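Imidazoleglycerol-phosphate dehydratase (Staphylococcus aureus subsp. aureus, PDB 2AE8) catalyses the manganese-dependent dehydration of imidazoleglycerol phosphate to imidazoleacetol phosphate, the sixth step of histidine biosynthesis. Local coordinates at residues B[45-56]-B[70-81]; B[113-121]-B[132-140]. All coordinates share one frame; numbering follows the deposited sequence.

Contact 1: B[45-56]-B[70-81]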
loop_
_atom_site.group_PDB
_atom_site.type_symbol
_atom_site.label_atom_id
_atom_site.label_comp_id
_atom_site.label_asym_id
_atom_site.label_seq_id
_atom_site.Cartn_x
_atom_site.Cartn_y
_atom_site.Cartn_z
ATOM N N ILE B 45 19.008 1.926 55.607
ATOM C CA ILE B 45 18.746 0.624 55.006
ATOM C C ILE B 45 19.811 -0.389 55.369
ATOM O O ILE B 45 20.997 -0.081 55.349
ATOM C CB ILE B 45 18.630 0.727 53.452
ATOM C CG1 ILE B 45 17.508 1.695 53.077
ATOM C CG2 ILE B 45 18.414 -0.650 52.820
ATOM C CD1 ILE B 45 17.455 2.100 51.606
ATOM N N SER B 46 19.368 -1.600 55.692
ATOM C CA SER B 46 20.261 -2.723 55.862
ATOM C C SER B 46 19.740 -3.899 55.075
ATOM O O SER B 46 18.533 -4.097 54.979
ATOM C CB SER B 46 20.378 -3.128 57.342
ATOM O OG SER B 46 19.142 -3.631 57.838
ATOM N N ILE B 47 20.669 -4.691 54.558
ATOM C CA ILE B 47 20.360 -5.936 53.892
ATOM C C ILE B 47 21.201 -7.067 54.502
ATOM O O ILE B 47 22.333 -6.837 54.925
ATOM C CB ILE B 47 20.589 -5.808 52.357
ATOM C CG1 ILE B 47 19.942 -6.974 51.599
ATOM C CG2 ILE B 47 22.080 -5.654 52.017
ATOM C CD1 ILE B 47 19.730 -6.688 50.104
ATOM N N SER B 48 20.647 -8.275 54.538
ATOM C CA SER B 48 21.368 -9.437 55.060
ATOM C C SER B 48 20.921 -10.732 54.397
ATOM O O SER B 48 19.731 -10.911 54.138
ATOM C CB SER B 48 21.170 -9.542 56.576
ATOM O OG SER B 48 22.036 -10.514 57.112
ATOM N N ASP B 49 21.869 -11.641 54.152
ATOM C CA ASP B 49 21.558 -12.952 53.566
ATOM C C ASP B 49 21.304 -14.001 54.645
ATOM O O ASP B 49 21.828 -15.116 54.590
ATOM C CB ASP B 49 22.659 -13.424 52.592
ATOM C CG ASP B 49 22.177 -14.539 51.632
ATOM O OD1 ASP B 49 21.042 -15.045 51.797
ATOM O OD2 ASP B 49 22.931 -14.906 50.696
ATOM N N ASP B 50 20.513 -13.633 55.641
ATOM C CA ASP B 50 20.065 -14.587 56.635
ATOM C C ASP B 50 18.546 -14.669 56.537
ATOM O O ASP B 50 17.969 -14.335 55.485
ATOM C CB ASP B 50 20.548 -14.192 58.041
ATOM C CG ASP B 50 19.902 -12.918 58.563
ATOM O OD1 ASP B 50 19.000 -12.357 57.893
ATOM O OD2 ASP B 50 20.291 -12.478 59.671
ATOM N N GLN B 51 17.889 -15.088 57.617
ATOM C CA GLN B 51 16.441 -15.192 57.581
ATOM C C GLN B 51 15.705 -14.434 58.694
ATOM O O GLN B 51 14.649 -14.858 59.164
ATOM C CB GLN B 51 16.009 -16.660 57.479
ATOM C CG GLN B 51 14.818 -16.871 56.529
ATOM C CD GLN B 51 14.711 -15.777 55.472
ATOM O OE1 GLN B 51 15.237 -15.907 54.361
ATOM N NE2 GLN B 51 14.044 -14.679 55.826
ATOM N N SER B 52 16.259 -13.289 59.076
ATOM C CA SER B 52 15.627 -12.388 60.028
ATOM C C SER B 52 14.420 -11.656 59.414
ATOM O O SER B 52 14.369 -11.458 58.193
ATOM C CB SER B 52 16.655 -11.374 60.519
ATOM O OG SER B 52 17.378 -10.842 59.423
ATOM N N PRO B 53 13.438 -11.263 60.251
ATOM C CA PRO B 53 12.284 -10.496 59.756
ATOM C C PRO B 53 12.677 -9.192 59.061
ATOM O O PRO B 53 13.657 -8.552 59.450
ATOM C CB PRO B 53 11.474 -10.201 61.032
ATOM C CG PRO B 53 12.414 -10.462 62.175
ATOM C CD PRO B 53 13.326 -11.543 61.695
ATOM N N SER B 54 11.921 -8.819 58.030
ATOM C CA SER B 54 12.150 -7.568 57.312
ATOM C C SER B 54 11.196 -6.515 57.808
ATOM O O SER B 54 10.049 -6.818 58.117
ATOM C CB SER B 54 11.954 -7.755 55.804
ATOM O OG SER B 54 13.016 -8.507 55.240
ATOM N N HIS B 55 11.674 -5.279 57.884
ATOM C CA HIS B 55 10.825 -4.149 58.236
ATOM C C HIS B 55 10.964 -3.098 57.149
ATOM O O HIS B 55 11.994 -2.437 57.048
ATOM C CB HIS B 55 11.208 -3.554 59.597
ATOM C CG HIS B 55 10.657 -2.178 59.824
ATOM N ND1 HIS B 55 9.398 -1.954 60.340
ATOM C CD2 HIS B 55 11.192 -0.954 59.596
ATOM C CE1 HIS B 55 9.181 -0.653 60.424
ATOM N NE2 HIS B 55 10.255 -0.023 59.980
ATOM N N ILE B 56 9.923 -2.944 56.342
ATOM C CA ILE B 56 10.006 -2.060 55.181
ATOM C C ILE B 56 9.060 -0.867 55.287
ATOM O O ILE B 56 7.840 -1.009 55.234
ATOM C CB ILE B 56 9.818 -2.860 53.872
ATOM C CG1 ILE B 56 10.971 -3.867 53.720
ATOM C CG2 ILE B 56 9.751 -1.905 52.665
ATOM C CD1 ILE B 56 10.645 -5.105 52.962
ATOM N N PHE B 70 10.397 -8.980 47.192
ATOM C CA PHE B 70 11.832 -9.113 46.972
ATOM C C PHE B 70 12.481 -9.889 48.129
ATOM O O PHE B 70 13.229 -10.850 47.916
ATOM C CB PHE B 70 12.464 -7.727 46.816
ATOM C CG PHE B 70 13.972 -7.732 46.827
ATOM C CD1 PHE B 70 14.695 -7.933 45.649
ATOM C CD2 PHE B 70 14.675 -7.523 48.019
ATOM C CE1 PHE B 70 16.099 -7.938 45.652
ATOM C CE2 PHE B 70 16.071 -7.534 48.043
ATOM C CZ PHE B 70 16.790 -7.748 46.858
ATOM N N THR B 71 12.179 -9.484 49.359
ATOM C CA THR B 71 12.814 -10.146 50.511
ATOM C C THR B 71 12.505 -11.620 50.546
ATOM O O THR B 71 13.421 -12.436 50.677
ATOM C CB THR B 71 12.489 -9.477 51.871
ATOM O OG1 THR B 71 11.087 -9.541 52.140
ATOM C CG2 THR B 71 12.932 -8.058 51.863
ATOM N N PHE B 72 11.233 -11.980 50.373
ATOM C CA PHE B 72 10.820 -13.385 50.414
ATOM C C PHE B 72 11.442 -14.210 49.297
ATOM O O PHE B 72 11.908 -15.337 49.522
ATOM C CB PHE B 72 9.287 -13.502 50.353
ATOM C CG PHE B 72 8.782 -14.913 50.469
ATOM C CD1 PHE B 72 8.428 -15.436 51.714
ATOM C CD2 PHE B 72 8.668 -15.731 49.342
ATOM C CE1 PHE B 72 7.964 -16.750 51.830
ATOM C CE2 PHE B 72 8.216 -17.050 49.446
ATOM C CZ PHE B 72 7.856 -17.557 50.695
ATOM N N HIS B 73 11.441 -13.668 48.083
ATOM C CA HIS B 73 11.891 -14.449 46.922
ATOM C C HIS B 73 13.390 -14.481 46.692
ATOM O O HIS B 73 13.873 -15.394 46.033
ATOM C CB HIS B 73 11.153 -14.004 45.652
ATOM C CG HIS B 73 9.708 -14.375 45.667
ATOM N ND1 HIS B 73 9.268 -15.629 45.319
ATOM C CD2 HIS B 73 8.609 -13.683 46.053
ATOM C CE1 HIS B 73 7.955 -15.690 45.459
ATOM N NE2 HIS B 73 7.531 -14.523 45.904
ATOM N N SER B 74 14.111 -13.481 47.212
ATOM C CA SER B 74 15.579 -13.454 47.149
ATOM C C SER B 74 16.249 -14.188 48.324
ATOM O O SER B 74 17.420 -14.556 48.235
ATOM C CB SER B 74 16.114 -12.021 47.113
ATOM O OG SER B 74 15.864 -11.339 48.336
ATOM N N GLY B 75 15.513 -14.355 49.419
ATOM C CA GLY B 75 16.078 -14.861 50.676
ATOM C C GLY B 75 16.835 -13.814 51.484
ATOM O O GLY B 75 17.422 -14.130 52.527
ATOM N N LEU B 76 16.840 -12.568 51.013
ATOM C CA LEU B 76 17.555 -11.494 51.706
ATOM C C LEU B 76 16.632 -10.686 52.600
ATOM O O LEU B 76 15.497 -10.395 52.224
ATOM C CB LEU B 76 18.257 -10.565 50.711
ATOM C CG LEU B 76 19.120 -11.227 49.630
ATOM C CD1 LEU B 76 19.497 -10.219 48.568
ATOM C CD2 LEU B 76 20.362 -11.868 50.239
ATOM N N SER B 77 17.130 -10.303 53.774
ATOM C CA SER B 77 16.353 -9.507 54.709
ATOM C C SER B 77 16.614 -8.034 54.476
ATOM O O SER B 77 17.765 -7.591 54.441
ATOM C CB SER B 77 16.697 -9.884 56.157
ATOM O OG SER B 77 16.725 -11.300 56.280
ATOM N N LEU B 78 15.540 -7.282 54.315
ATOM C CA LEU B 78 15.634 -5.851 54.135
ATOM C C LEU B 78 15.023 -5.123 55.306
ATOM O O LEU B 78 13.924 -5.455 55.757
ATOM C CB LEU B 78 14.885 -5.416 52.867
ATOM C CG LEU B 78 15.639 -5.083 51.596
ATOM C CD1 LEU B 78 14.624 -4.725 50.507
ATOM C CD2 LEU B 78 16.607 -3.928 51.820
ATOM N N ASN B 79 15.729 -4.115 55.788
ATOM C CA ASN B 79 15.145 -3.186 56.723
ATOM C C ASN B 79 15.316 -1.779 56.212
ATOM O O ASN B 79 16.431 -1.301 56.032
ATOM C CB ASN B 79 15.715 -3.372 58.129
ATOM C CG ASN B 79 15.286 -4.686 58.738
ATOM O OD1 ASN B 79 14.252 -4.765 59.384
ATOM N ND2 ASN B 79 16.040 -5.743 58.466
ATOM N N ILE B 80 14.189 -1.130 55.959
ATOM C CA ILE B 80 14.205 0.189 55.369
ATOM C C ILE B 80 13.436 1.158 56.232
ATOM O O ILE B 80 12.293 0.913 56.603
ATOM C CB ILE B 80 13.619 0.190 53.932
ATOM C CG1 ILE B 80 14.381 -0.806 53.041
ATOM C CG2 ILE B 80 13.640 1.605 53.350
ATOM C CD1 ILE B 80 13.872 -0.909 51.606
ATOM N N GLU B 81 14.085 2.266 56.540
ATOM C CA GLU B 81 13.417 3.376 57.172
ATOM C C GLU B 81 13.666 4.621 56.354
ATOM O O GLU B 81 14.799 5.090 56.246
ATOM C CB GLU B 81 13.889 3.541 58.620
ATOM C CG GLU B 81 13.138 2.647 59.590
ATOM C CD GLU B 81 11.715 3.117 59.831
ATOM O OE1 GLU B 81 11.451 4.326 59.665
ATOM O OE2 GLU B 81 10.860 2.284 60.181
HETATM O O HOH W 1 18.650 -6.181 57.061
HETATM O O HOH W 2 18.283 -16.516 52.666
#
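S77 meets D50 and S52 in the turn that follows strand 43-48. Its OG is 3.0 Å from D50 OD1 and 3.0 Å from S52 O, and its one proton can serve either. D50 OD1 is held in an Asx turn. It accepts from S52 OG on the syn side and from S52 N above the carboxylate plane. One residue on, L78 N donates to S54 OG at 3.0 Å. With chi1 at -72°, this hydroxyl lies beside its own backbone N and faces strand 77-82.

That strand runs between two partners. S46 and S48 form antiparallel hydrogen-bonded pairs with N79 and S77. H55 and I56 run parallel to it, and I80 N donates to H55 O at 2.8 Å. A water joins S46 OG, S77 O and N79 ND2.

On the other face I45 lies alongside L78 and I80. I47 CD1 meets L76 CD1 at 3.9 Å and the edge of the F70 ring. Helix 90-111 covers I45 and I47.

Strand 55-57, helix 61-74 and strand 77-82 form a beta-alpha-beta unit. The chemistry is split by face: serine hydroxyls, the D50 carboxylate and backbone groups tie down the turn on one side, while aliphatic groups pack toward the helices on the other.

Contact 2: B[113-121]-B[132-140]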
loop_
_atom_site.group_PDB
_atom_site.type_symbol
_atom_site.label_atom_id
_atom_site.label_comp_id
_atom_site.label_asym_id
_atom_site.label_seq_id
_atom_site.Cartn_x
_atom_site.Cartn_y
_atom_site.Cartn_z
ATOM N N LYS B 113 32.905 -15.027 47.568
ATOM C CA LYS B 113 33.910 -15.305 46.540
ATOM C C LYS B 113 33.401 -16.326 45.527
ATOM O O LYS B 113 33.623 -16.176 44.324
ATOM C CB LYS B 113 35.241 -15.748 47.163
ATOM C CG LYS B 113 36.362 -14.668 47.155
ATOM C CD LYS B 113 36.096 -13.471 48.095
ATOM C CE LYS B 113 36.598 -13.721 49.522
ATOM N NZ LYS B 113 35.700 -14.609 50.341
ATOM N N HIS B 114 32.710 -17.347 46.028
ATOM C CA HIS B 114 32.197 -18.434 45.210
ATOM C C HIS B 114 30.658 -18.514 45.254
ATOM O O HIS B 114 30.070 -18.914 46.268
ATOM C CB HIS B 114 32.788 -19.766 45.680
ATOM C CG HIS B 114 34.257 -19.920 45.413
ATOM N ND1 HIS B 114 35.163 -20.235 46.406
ATOM C CD2 HIS B 114 34.975 -19.821 44.268
ATOM C CE1 HIS B 114 36.375 -20.317 45.886
ATOM N NE2 HIS B 114 36.289 -20.069 44.591
ATOM N N PHE B 115 30.016 -18.153 44.143
ATOM C CA PHE B 115 28.559 -18.247 44.011
ATOM C C PHE B 115 28.164 -18.747 42.611
ATOM O O PHE B 115 28.992 -18.762 41.695
ATOM C CB PHE B 115 27.898 -16.900 44.342
ATOM C CG PHE B 115 28.627 -15.710 43.780
ATOM C CD1 PHE B 115 28.498 -15.366 42.434
ATOM C CD2 PHE B 115 29.448 -14.939 44.588
ATOM C CE1 PHE B 115 29.180 -14.277 41.904
ATOM C CE2 PHE B 115 30.128 -13.836 44.069
ATOM C CZ PHE B 115 29.995 -13.509 42.721
ATOM N N VAL B 116 26.909 -19.170 42.469
ATOM C CA VAL B 116 26.379 -19.710 41.209
ATOM C C VAL B 116 26.533 -18.704 40.059
ATOM O O VAL B 116 26.798 -19.098 38.925
ATOM C CB VAL B 116 24.898 -20.180 41.383
ATOM C CG1 VAL B 116 24.238 -20.568 40.048
ATOM C CG2 VAL B 116 24.828 -21.346 42.375
ATOM N N ARG B 117 26.388 -17.415 40.376
ATOM C CA ARG B 117 26.637 -16.299 39.444
ATOM C C ARG B 117 25.510 -16.036 38.427
ATOM O O ARG B 117 25.129 -14.878 38.211
ATOM C CB ARG B 117 27.995 -16.411 38.720
ATOM C CG ARG B 117 28.225 -15.244 37.756
ATOM C CD ARG B 117 29.562 -15.262 37.072
ATOM N NE ARG B 117 29.501 -14.364 35.924
ATOM C CZ ARG B 117 30.536 -14.015 35.165
ATOM N NH1 ARG B 117 31.756 -14.462 35.444
ATOM N NH2 ARG B 117 30.348 -13.208 34.122
ATOM N N TYR B 118 24.993 -17.102 37.824
ATOM C CA TYR B 118 23.940 -17.008 36.812
ATOM C C TYR B 118 22.606 -17.472 37.378
ATOM O O TYR B 118 22.516 -18.551 37.954
ATOM C CB TYR B 118 24.313 -17.865 35.585
ATOM C CG TYR B 118 25.719 -17.597 35.070
ATOM C CD1 TYR B 118 26.801 -18.383 35.487
ATOM C CD2 TYR B 118 25.971 -16.552 34.180
ATOM C CE1 TYR B 118 28.096 -18.137 35.033
ATOM C CE2 TYR B 118 27.262 -16.298 33.718
ATOM C CZ TYR B 118 28.318 -17.092 34.163
ATOM O OH TYR B 118 29.591 -16.843 33.708
ATOM N N GLY B 119 21.563 -16.659 37.215
ATOM C CA GLY B 119 20.205 -17.074 37.590
ATOM C C GLY B 119 19.174 -16.615 36.569
ATOM O O GLY B 119 19.230 -15.465 36.114
ATOM N N THR B 120 18.264 -17.520 36.208
ATOM C CA THR B 120 17.125 -17.233 35.320
ATOM C C THR B 120 15.820 -17.710 35.971
ATOM O O THR B 120 15.743 -18.842 36.464
ATOM C CB THR B 120 17.308 -17.931 33.952
ATOM O OG1 THR B 120 18.411 -17.335 33.262
ATOM C CG2 THR B 120 16.064 -17.781 33.066
HETATM N N MSE B 121 14.794 -16.859 35.972
HETATM C CA MSE B 121 13.484 -17.250 36.493
HETATM C C MSE B 121 12.323 -16.808 35.582
HETATM O O MSE B 121 12.272 -15.663 35.147
HETATM C CB MSE B 121 13.275 -16.675 37.894
HETATM C CG MSE B 121 12.019 -17.179 38.575
HETATM SE SE MSE B 121 12.308 -19.038 39.162
HETATM C CE MSE B 121 10.541 -19.550 39.466
ATOM N N VAL B 132 13.292 -13.122 33.918
ATOM C CA VAL B 132 14.431 -12.286 34.307
ATOM C C VAL B 132 15.684 -13.143 34.350
ATOM O O VAL B 132 15.667 -14.252 34.899
ATOM C CB VAL B 132 14.202 -11.552 35.623
ATOM C CG1 VAL B 132 15.444 -10.748 35.999
ATOM C CG2 VAL B 132 12.966 -10.620 35.498
ATOM N N VAL B 133 16.747 -12.616 33.754
ATOM C CA VAL B 133 18.050 -13.267 33.670
ATOM C C VAL B 133 19.029 -12.347 34.377
ATOM O O VAL B 133 19.145 -11.184 34.009
ATOM C CB VAL B 133 18.514 -13.451 32.181
ATOM C CG1 VAL B 133 19.932 -14.008 32.119
ATOM C CG2 VAL B 133 17.541 -14.368 31.411
ATOM N N VAL B 134 19.715 -12.852 35.404
ATOM C CA VAL B 134 20.793 -12.060 36.027
ATOM C C VAL B 134 22.149 -12.743 36.004
ATOM O O VAL B 134 22.256 -13.967 36.139
ATOM C CB VAL B 134 20.457 -11.402 37.438
ATOM C CG1 VAL B 134 18.993 -11.481 37.840
ATOM C CG2 VAL B 134 21.445 -11.805 38.570
ATOM N N ASP B 135 23.172 -11.939 35.764
ATOM C CA ASP B 135 24.537 -12.401 35.805
ATOM C C ASP B 135 25.267 -11.473 36.765
ATOM O O ASP B 135 25.387 -10.271 36.500
ATOM C CB ASP B 135 25.164 -12.356 34.403
ATOM C CG ASP B 135 26.649 -12.736 34.395
ATOM O OD1 ASP B 135 27.200 -13.064 35.469
ATOM O OD2 ASP B 135 27.270 -12.696 33.306
ATOM N N ILE B 136 25.730 -12.028 37.890
ATOM C CA ILE B 136 26.617 -11.276 38.794
ATOM C C ILE B 136 27.985 -11.216 38.105
ATOM O O ILE B 136 28.887 -11.996 38.407
ATOM C CB ILE B 136 26.705 -11.927 40.196
ATOM C CG1 ILE B 136 25.307 -12.107 40.801
ATOM C CG2 ILE B 136 27.579 -11.088 41.129
ATOM C CD1 ILE B 136 25.291 -12.928 42.127
ATOM N N SER B 137 28.111 -10.292 37.154
ATOM C CA SER B 137 29.233 -10.245 36.231
ATOM C C SER B 137 30.257 -9.175 36.573
ATOM O O SER B 137 31.405 -9.234 36.117
ATOM C CB SER B 137 28.710 -9.934 34.830
ATOM O OG SER B 137 28.061 -8.679 34.855
ATOM N N GLY B 138 29.831 -8.170 37.322
ATOM C CA GLY B 138 30.651 -6.975 37.523
ATOM C C GLY B 138 30.556 -5.962 36.390
ATOM O O GLY B 138 31.155 -4.897 36.474
ATOM N N ARG B 139 29.803 -6.288 35.334
ATOM C CA ARG B 139 29.562 -5.345 34.231
ATOM C C ARG B 139 28.145 -4.768 34.355
ATOM O O ARG B 139 27.170 -5.462 34.072
ATOM C CB ARG B 139 29.716 -6.053 32.875
ATOM C CG ARG B 139 31.118 -6.573 32.566
ATOM C CD ARG B 139 31.133 -7.261 31.185
ATOM N NE ARG B 139 30.436 -8.547 31.204
ATOM C CZ ARG B 139 31.045 -9.720 31.377
ATOM N NH1 ARG B 139 32.363 -9.761 31.565
ATOM N NH2 ARG B 139 30.347 -10.855 31.372
ATOM N N PRO B 140 28.019 -3.506 34.794
ATOM C CA PRO B 140 26.688 -2.971 35.087
ATOM C C PRO B 140 25.899 -2.723 33.791
ATOM O O PRO B 140 26.343 -1.947 32.927
ATOM C CB PRO B 140 26.983 -1.652 35.799
ATOM C CG PRO B 140 28.474 -1.705 36.148
ATOM C CD PRO B 140 29.069 -2.501 35.028
#
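R117 and D135 form the one salt bridge between segments 113-121 and 132-140. The grip is side-on. R117 NE donates to D135 OD1 at 2.7 Å, and R117 NH2 donates to D135 OD2 at 3.2 Å. Both oxygens use their syn lone pairs, and the two planes are only 26° apart. The R117 side chain is extended from CG to NE, with CG anti to the backbone N (chi1 180°). This carries the guanidinium across to the carboxylate. The two hydrogen bonds, one to each oxygen, probably fix the rotation of the guanidinium.

Y118 OH lies over one face of this guanidinium, and K195 of a neighbouring subunit is hydrogen-bonded to that hydroxyl. R139 NH2 comes to the guanidinium edge, 3.6 Å from R117 NH2. Both arginines probably bind the substrate, by similarity, so their gathering is consistent with a site for its phosphate.

Backbone bonds zip the strands into an antiparallel hairpin. G119 pairs with V134 and M121, a selenomethionine, pairs with V132, each through two bonds. Beyond the strand ends, I136 N donates to R117 O at 2.9 Å. I136 is also the centre of an inverse gamma turn.

Apolar contact is slight: F115 CE1 meets I136 CG2 at 3.7 Å. T120 and V133 lie side by side in van der Waals contact on the face that carries Y118 and D135, with T120 OG1 3.6 Å from V133 CG2.

Strand 118-125 is outermost in its sheet within the chain, and strand 128-135 separates it from strand 175-182. V132 and V134 pack on helix 186-205. F115 and I136 rest on helix 90-111. The face of Y118, T120 and D135 packs against another subunit.

How the contacts relate
The contacts lie in different sheets of the duplicated half-domain fold, with centres about 19 Å apart and nearest atoms about 7 Å apart. Each sheet has strand order 1-2-4-3. Contact 1 joins the second, third and fourth strands of its sheet, with the end of a helix. Contact 2 joins the first and second of the other. Both are partly buried, and both place side chains against helix 90-111. Contact 1 gathers serine hydroxyls and backbone groups around the D50 carboxylate at a turn, with aliphatic packing behind. Contact 2 is centred on a charged pair near subunit interfaces, where the side chain of R139 lies about 5 Å from a bound magnesium ion.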